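Local coordinates for protein histidine acid phosphatase (Bifidobacterium longum subsp. infantis, PDB 6RXD) that probably removes phosphate groups from inositol polyphosphates such as phytate, as a histidine acid phytase of the MINPP1 subfamily, at residues 51-54 against 55-59; 58-61 against 62-65; 117-120 against 121-124; 153-156 against 157-160. All coordinates share one frame; numbering follows the deposited sequence. Where two conformers were deposited one is given.

Contact 1 (51-54 against 55-59); sequences SSYK and YDALL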
# COMPACT_ATOMS: atom_id res chain seq x y z
N SER A 51 11.12 9.10 1.34
CA SER A 51 12.06 7.99 1.47
C SER A 51 13.48 8.49 1.68
O SER A 51 14.29 7.84 2.34
CB SER A 51 12.01 7.10 0.23
OG SER A 51 12.35 7.82 -0.93
N SER A 52 13.78 9.67 1.14
CA SER A 52 15.10 10.28 1.30
C SER A 52 15.04 11.77 0.97
O SER A 52 14.01 12.27 0.51
CB SER A 52 16.12 9.60 0.39
OG SER A 52 15.79 9.81 -0.97
N TYR A 53 16.14 12.47 1.25
CA TYR A 53 16.27 13.88 0.92
C TYR A 53 16.50 13.96 -0.59
O TYR A 53 17.63 13.81 -1.07
CB TYR A 53 17.43 14.49 1.72
CG TYR A 53 17.63 15.98 1.56
CD1 TYR A 53 16.58 16.88 1.72
CD2 TYR A 53 18.89 16.50 1.26
CE1 TYR A 53 16.78 18.26 1.57
CE2 TYR A 53 19.10 17.85 1.12
CZ TYR A 53 18.05 18.73 1.27
OH TYR A 53 18.28 20.09 1.12
N LYS A 54 15.42 14.19 -1.32
CA LYS A 54 15.44 14.00 -2.77
C LYS A 54 14.48 14.95 -3.48
O LYS A 54 14.92 15.93 -4.09
CB LYS A 54 15.13 12.54 -3.12
CG LYS A 54 15.16 12.25 -4.62
CD LYS A 54 14.86 10.77 -4.93
CE LYS A 54 13.43 10.39 -4.54
NZ LYS A 54 13.12 8.99 -4.96
N TYR A 55 13.18 14.66 -3.41
CA TYR A 55 12.19 15.53 -4.04
C TYR A 55 12.22 16.91 -3.40
O TYR A 55 12.15 17.94 -4.09
CB TYR A 55 10.78 14.95 -3.89
CG TYR A 55 10.55 13.65 -4.65
CD1 TYR A 55 11.01 13.49 -5.95
CD2 TYR A 55 9.90 12.58 -4.04
CE1 TYR A 55 10.80 12.31 -6.64
CE2 TYR A 55 9.69 11.39 -4.72
CZ TYR A 55 10.14 11.26 -6.02
OH TYR A 55 9.92 10.08 -6.70
N ASP A 56 12.31 16.93 -2.08
CA ASP A 56 12.43 18.19 -1.35
C ASP A 56 13.78 18.86 -1.57
O ASP A 56 13.87 20.09 -1.67
CB ASP A 56 12.13 18.00 0.15
CG ASP A 56 12.97 16.90 0.81
OD1 ASP A 56 13.13 16.95 2.05
OD2 ASP A 56 13.44 15.96 0.14
N ALA A 57 14.83 18.05 -1.68
CA ALA A 57 16.17 18.57 -1.95
C ALA A 57 16.22 19.26 -3.31
O ALA A 57 16.65 20.41 -3.43
CB ALA A 57 17.20 17.46 -1.88
N LEU A 58 15.78 18.53 -4.34
CA LEU A 58 15.92 19.03 -5.70
C LEU A 58 15.10 20.29 -5.92
O LEU A 58 15.55 21.22 -6.61
CB LEU A 58 15.51 17.95 -6.71
CG LEU A 58 16.52 16.81 -6.90
CD1 LEU A 58 15.89 15.66 -7.66
CD2 LEU A 58 17.74 17.33 -7.65
N LEU A 59 13.90 20.34 -5.35
CA LEU A 59 13.07 21.52 -5.52
C LEU A 59 13.64 22.73 -4.77
O LEU A 59 13.48 23.86 -5.23
CB LEU A 59 11.62 21.24 -5.15
CG LEU A 59 10.84 20.38 -6.16
CD1 LEU A 59 9.49 20.05 -5.59
CD2 LEU A 59 10.68 21.12 -7.50
O HOH W 1 12.11 12.79 -1.51
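Leu58 N donates to Lys54 O at 2.7 Å, the first bond of helix 55-69, with Lys54 as its N-cap residue. The N-H of Lys54 is held in turn: Asp56 OD2 accepts Lys54 N at 3.0 Å, a bond bent to 151° at the hydrogen that reaches the carboxylate oxygen nearly along its C-O axis. With chi1 at 53°, the Asp56 carboxylate lies between its own backbone N and carbonyl carbon, from where OD2 can turn back to the residue before the helix. The other oxygen, OD1, is bonded by the hydroxyls of Thr89 and Tyr97. Ahead of the helix, a water takes the N-H of Tyr55 and donates to Ser52 O. The Tyr53 ring folds over the first turn: Ala57 CB sits 3.4 Å from the Tyr53 ring centroid and almost on its normal, a CH-pi contact, while Asp56 OD1 lies in the ring plane, 3.5 Å from Tyr53 CD1. On the Tyr55 side, Lys54 runs alongside the ring and bends at chi3 (65°). This lays Lys54 CE over the face, 3.8 Å from the centroid of the Tyr55 ring, and holds Lys54 NZ in an off-centre cation-pi position, 4.5 Å from the same centroid.

Contact 2 (58-61 against 62-65); sequences LLMR and MAET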
# COMPACT_ATOMS: atom_id res chain seq x y z
N LEU A 58 15.78 18.53 -4.34
CA LEU A 58 15.92 19.03 -5.70
C LEU A 58 15.10 20.29 -5.92
O LEU A 58 15.55 21.22 -6.61
CB LEU A 58 15.51 17.95 -6.71
CG LEU A 58 16.52 16.81 -6.90
CD1 LEU A 58 15.89 15.66 -7.66
CD2 LEU A 58 17.74 17.33 -7.65
N LEU A 59 13.90 20.34 -5.35
CA LEU A 59 13.07 21.52 -5.52
C LEU A 59 13.64 22.73 -4.77
O LEU A 59 13.48 23.86 -5.23
CB LEU A 59 11.62 21.24 -5.15
CG LEU A 59 10.84 20.38 -6.16
CD1 LEU A 59 9.49 20.05 -5.59
CD2 LEU A 59 10.68 21.12 -7.50
N MET A 60 14.30 22.50 -3.64
CA MET A 60 15.03 23.60 -2.99
C MET A 60 16.23 24.07 -3.81
O MET A 60 16.51 25.27 -3.85
CB MET A 60 15.47 23.24 -1.57
CG MET A 60 15.98 24.45 -0.76
SD MET A 60 14.65 25.63 -0.43
CE MET A 60 14.06 25.06 1.17
N ARG A 61 16.95 23.16 -4.46
CA ARG A 61 18.04 23.61 -5.34
C ARG A 61 17.48 24.46 -6.48
O ARG A 61 18.06 25.48 -6.85
CB ARG A 61 18.82 22.40 -5.90
CG ARG A 61 19.38 21.44 -4.84
CD ARG A 61 20.50 22.08 -4.00
NE ARG A 61 19.98 22.88 -2.88
CZ ARG A 61 19.53 22.36 -1.74
NH1 ARG A 61 19.52 21.04 -1.54
NH2 ARG A 61 19.09 23.16 -0.77
N MET A 62 16.32 24.06 -7.01
CA MET A 62 15.67 24.83 -8.07
C MET A 62 15.26 26.20 -7.54
O MET A 62 15.42 27.23 -8.22
CB MET A 62 14.45 24.05 -8.59
CG MET A 62 13.69 24.73 -9.71
SD MET A 62 12.35 23.65 -10.27
CE MET A 62 11.74 24.59 -11.67
N ALA A 63 14.76 26.22 -6.30
CA ALA A 63 14.30 27.45 -5.68
C ALA A 63 15.45 28.42 -5.49
O ALA A 63 15.28 29.63 -5.68
CB ALA A 63 13.62 27.15 -4.34
N GLU A 64 16.61 27.89 -5.12
CA GLU A 64 17.77 28.76 -4.89
C GLU A 64 18.20 29.43 -6.20
O GLU A 64 18.56 30.62 -6.22
CB GLU A 64 18.91 27.95 -4.25
CG GLU A 64 18.61 27.53 -2.82
CD GLU A 64 19.44 26.36 -2.34
OE1 GLU A 64 20.16 25.74 -3.15
OE2 GLU A 64 19.38 26.05 -1.13
N THR A 65 18.15 28.68 -7.30
CA THR A 65 18.47 29.25 -8.60
C THR A 65 17.43 30.29 -9.04
O THR A 65 17.78 31.37 -9.53
CB THR A 65 18.59 28.13 -9.65
OG1 THR A 65 19.69 27.28 -9.29
CG2 THR A 65 18.85 28.71 -11.04
O HOH W 2 20.72 25.32 -7.00
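Residues 58-61 and 62-65 are consecutive turns of one alpha-helix, 55-69, and four i to i+4 backbone bonds join them. Met62 N, Ala63 N, Glu64 N and Thr65 N donate in turn to the carbonyls of Leu58, Leu59, Met60 and Arg61, and the longest of the four, Thr65 N to Arg61 O, measures 3.2 Å. On this regular frame Arg61 and Glu64, three residues apart, form a side-on, two-nitrogen salt bridge. Arg61 NE donates to Glu64 OE1 at 2.9 Å and Arg61 NH2 to Glu64 OE2 at 2.9 Å, both nearly straight, at 173° and 171°. The carboxylate lies at the edge of the guanidinium and close to its plane, yet the two planes are 36° apart, and the nitrogens approach the oxygens from above the carboxylate plane. Arg61 folds at chi2 and chi3 to turn its NE edge along the helix, whereas Glu64 stays extended beyond CG and runs beside it. The remaining nitrogen, NH1, bonds Tyr53 OH, so the guanidinium is held from two directions. Two further side-chain pairs are apolar. Leu59 and Met62 lie side by side, Leu59 CD2 to Met62 SD 4.1 Å, and the extended chain of Met62 touches Phe253 and Leu257 of helix 251-258. Met60 packs on helix 75-95 through Val82 and Leu85, and Met60 SD is 4.3 Å from Ala63 CB. At the far end of the segment, a water lies 2.7 Å from Arg61 O and 3.2 Å from Thr65 OG1, which accepts the indole N-H of Trp264.

Contact 3 (117-120 against 121-124); sequences QRNR and SLFD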
# COMPACT_ATOMS: atom_id res chain seq x y z
N GLN A 117 -12.64 -5.53 18.17
CA GLN A 117 -14.04 -5.18 18.41
C GLN A 117 -15.00 -5.98 17.54
O GLN A 117 -16.04 -6.46 18.02
CB GLN A 117 -14.24 -3.68 18.24
CG GLN A 117 -13.63 -2.88 19.38
CD GLN A 117 -13.57 -1.39 19.13
OE1 GLN A 117 -13.79 -0.92 18.02
NE2 GLN A 117 -13.26 -0.62 20.18
N ARG A 118 -14.63 -6.17 16.27
CA ARG A 118 -15.48 -6.91 15.35
C ARG A 118 -15.58 -8.38 15.73
O ARG A 118 -16.60 -9.04 15.49
CB ARG A 118 -14.98 -6.79 13.91
CG ARG A 118 -15.97 -7.35 12.89
CD ARG A 118 -15.49 -7.09 11.47
NE ARG A 118 -14.49 -8.06 11.02
CZ ARG A 118 -13.19 -7.81 10.91
NH1 ARG A 118 -12.70 -6.61 11.21
NH2 ARG A 118 -12.37 -8.76 10.49
N ASN A 119 -14.51 -8.90 16.32
CA ASN A 119 -14.47 -10.31 16.69
C ASN A 119 -14.30 -10.49 18.17
O ASN A 119 -13.57 -11.38 18.61
CB ASN A 119 -13.37 -11.05 15.94
CG ASN A 119 -13.82 -11.52 14.57
OD1 ASN A 119 -14.74 -12.34 14.45
ND2 ASN A 119 -13.19 -11.00 13.54
N ARG A 120 -14.99 -9.66 18.93
CA ARG A 120 -14.95 -9.71 20.38
C ARG A 120 -15.27 -11.11 20.91
O ARG A 120 -14.58 -11.62 21.80
CB ARG A 120 -15.90 -8.67 20.97
CG ARG A 120 -15.99 -8.69 22.48
CD ARG A 120 -16.97 -7.65 22.99
NE ARG A 120 -16.58 -6.30 22.59
CZ ARG A 120 -15.80 -5.50 23.31
NH1 ARG A 120 -15.32 -5.90 24.49
NH2 ARG A 120 -15.50 -4.29 22.86
N SER A 121 -16.30 -11.75 20.36
CA SER A 121 -16.68 -13.08 20.84
C SER A 121 -15.55 -14.09 20.61
O SER A 121 -15.19 -14.84 21.52
CB SER A 121 -17.96 -13.56 20.17
OG SER A 121 -18.32 -14.82 20.69
N LEU A 122 -14.99 -14.09 19.41
CA LEU A 122 -13.87 -14.98 19.08
C LEU A 122 -12.71 -14.82 20.04
O LEU A 122 -12.16 -15.80 20.56
CB LEU A 122 -13.38 -14.71 17.65
CG LEU A 122 -12.17 -15.53 17.19
CD1 LEU A 122 -12.53 -17.00 17.02
CD2 LEU A 122 -11.59 -14.97 15.88
N PHE A 123 -12.32 -13.58 20.29
CA PHE A 123 -11.14 -13.34 21.10
C PHE A 123 -11.37 -13.50 22.59
O PHE A 123 -10.47 -13.90 23.31
CB PHE A 123 -10.52 -11.99 20.76
CG PHE A 123 -9.89 -11.96 19.39
CD1 PHE A 123 -8.82 -12.81 19.09
CD2 PHE A 123 -10.37 -11.12 18.39
CE1 PHE A 123 -8.24 -12.81 17.82
CE2 PHE A 123 -9.80 -11.12 17.13
CZ PHE A 123 -8.73 -11.97 16.85
N ASP A 124 -12.58 -13.21 23.06
CA ASP A 124 -12.91 -13.49 24.46
C ASP A 124 -12.92 -15.00 24.72
O ASP A 124 -12.52 -15.44 25.80
CB ASP A 124 -14.23 -12.85 24.88
CG ASP A 124 -14.17 -11.33 24.89
OD1 ASP A 124 -13.06 -10.78 24.71
OD2 ASP A 124 -15.22 -10.69 25.09
O HOH W 3 -16.16 -13.02 16.96
O HOH W 4 -15.43 -8.39 26.22
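Arg120, in the first turn of helix 120-129, runs past Asp124, one turn on. Arg120 CB lies against the next peptide, 3.2 Å from Ser121 N; Arg120 CG then passes 3.4 Å from Asp124 OD2, and CD is still within 4.1 Å of that oxygen. At chi3 (-60°) the chain bends, and Arg120 NH1 ends up 4.8 Å from Asp124 OD2, too far for a direct salt bridge. A water in the guanidinium plane spans the gap, accepting from Arg120 NH1 and donating to Asp124 OD2 at 2.6 Å. The other oxygen, OD1, is taken by Arg161 and by the hydroxyl of Tyr116.

The two helices 102-118 and 120-129 are joined at Asn119, which leaves helical backbone angles after the first and serves as N-cap position of the second. Asn119 O accepts Phe123 N at 3.0 Å, but the Asn119 side chain makes no capping bond. Instead a water, donating to Asn119 OD1, accepts the N-H of Leu122 at 2.9 Å from Leu122 N, while ND2 bonds Asp449. Asn119 CB rests 3.8 Å from Phe123 CE2, and that buried ring goes on to pack against Val392, Ala393 and Phe395 of strand 391-398.

Contact 4 (153-156 against 157-160); sequences GFNE and ASGG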
# COMPACT_ATOMS: atom_id res chain seq x y z
N GLY A 153 -3.03 -1.19 19.43
CA GLY A 153 -4.44 -0.88 19.36
C GLY A 153 -5.31 -2.07 19.74
O GLY A 153 -6.30 -1.91 20.45
N PHE A 154 -4.95 -3.25 19.24
CA PHE A 154 -5.68 -4.46 19.54
C PHE A 154 -5.66 -4.73 21.04
O PHE A 154 -6.68 -5.06 21.65
CB PHE A 154 -5.05 -5.64 18.79
CG PHE A 154 -5.80 -6.94 18.91
CD1 PHE A 154 -6.65 -7.36 17.91
CD2 PHE A 154 -5.61 -7.77 20.02
CE1 PHE A 154 -7.33 -8.56 18.01
CE2 PHE A 154 -6.29 -8.97 20.13
CZ PHE A 154 -7.15 -9.37 19.12
N ASN A 155 -4.48 -4.59 21.64
CA ASN A 155 -4.34 -4.85 23.07
C ASN A 155 -5.05 -3.83 23.95
O ASN A 155 -5.59 -4.19 24.99
CB ASN A 155 -2.86 -4.95 23.46
CG ASN A 155 -2.22 -6.23 22.97
OD1 ASN A 155 -2.89 -7.23 22.75
ND2 ASN A 155 -0.90 -6.20 22.81
N GLU A 156 -5.05 -2.56 23.54
CA GLU A 156 -5.78 -1.54 24.28
C GLU A 156 -7.28 -1.83 24.25
O GLU A 156 -7.96 -1.74 25.27
CB GLU A 156 -5.48 -0.14 23.72
CG GLU A 156 -5.79 1.02 24.67
CD GLU A 156 -7.26 1.43 24.68
OE1 GLU A 156 -8.01 0.98 23.79
OE2 GLU A 156 -7.66 2.20 25.58
N ALA A 157 -7.79 -2.19 23.07
CA ALA A 157 -9.22 -2.46 22.92
C ALA A 157 -9.68 -3.66 23.74
O ALA A 157 -10.84 -3.73 24.15
CB ALA A 157 -9.57 -2.65 21.44
N SER A 158 -8.78 -4.61 23.97
CA SER A 158 -9.13 -5.84 24.68
C SER A 158 -8.61 -5.81 26.11
O SER A 158 -8.65 -6.83 26.81
CB SER A 158 -8.59 -7.06 23.95
OG SER A 158 -7.21 -6.93 23.68
N GLY A 159 -8.11 -4.66 26.54
CA GLY A 159 -7.65 -4.50 27.91
C GLY A 159 -6.53 -5.44 28.31
O GLY A 159 -6.44 -5.86 29.47
N GLY A 160 -5.67 -5.77 27.35
CA GLY A 160 -4.51 -6.61 27.60
C GLY A 160 -4.79 -8.09 27.78
O GLY A 160 -3.87 -8.87 28.07
O HOH W 5 -4.88 -7.89 24.72
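Phe154 O is the acceptor at the tight end of this contact: Ser158 OG donates to it at 2.8 Å, and Ser158 N adds a weak bond. The hydroxyl gets there because chi1 of Ser158 (52°) folds OG back over its own backbone, within reach of Phe154 O. Ala157 N to Gly153 O, at 3.0 Å, is a regular helical bond. Beyond it the helix ends in a Schellman motif, in which Gly160 N reaches back to Asn155 O at 2.8 Å and Gly159 N bonds Glu156 O at 3.2 Å from well above the carbonyl plane. Gly159, the C-prime residue, has the positive phi (60°) of this motif. A water bridges Asn155 OD1 and Ser158 OG, donating to both, the latter at 2.7 Å.

The looser side is the exposed side chain of Glu156, which touches Tyr109 and Glu113. It bends at chi2 and brings Glu156 OE1 to 3.3 Å from Ala157 N without a hydrogen bond. In the fold, Ala157 and Ser158 lean on Tyr116 of helix 102-118, whereas Phe154 touches Ile133 and Tyr135 of strand 132-137.

Along the chain the order is 1, 2, 3, 4, in two pairs. Contacts 1 and 2 share helix 55-69, one covering its start and the other its next turns; their centres are 10 Å apart, and Tyr53 OH to Arg61 NH1 (3.1 Å) ties them together. Contacts 3 and 4, with centres 11 Å apart, mark the start of helix 120-129 and the end of helix 141-157, with strand 132-137 of the mixed sheet between them in sequence. Phe123 and Phe154 meet edge to face there. The pairs lie far apart, contacts 2 and 3 about 53 Å between centres. Contacts 1, 3 and 4 lie at helix ends, contact 2 within a helix, and the two pairs are in separate regions of the chain.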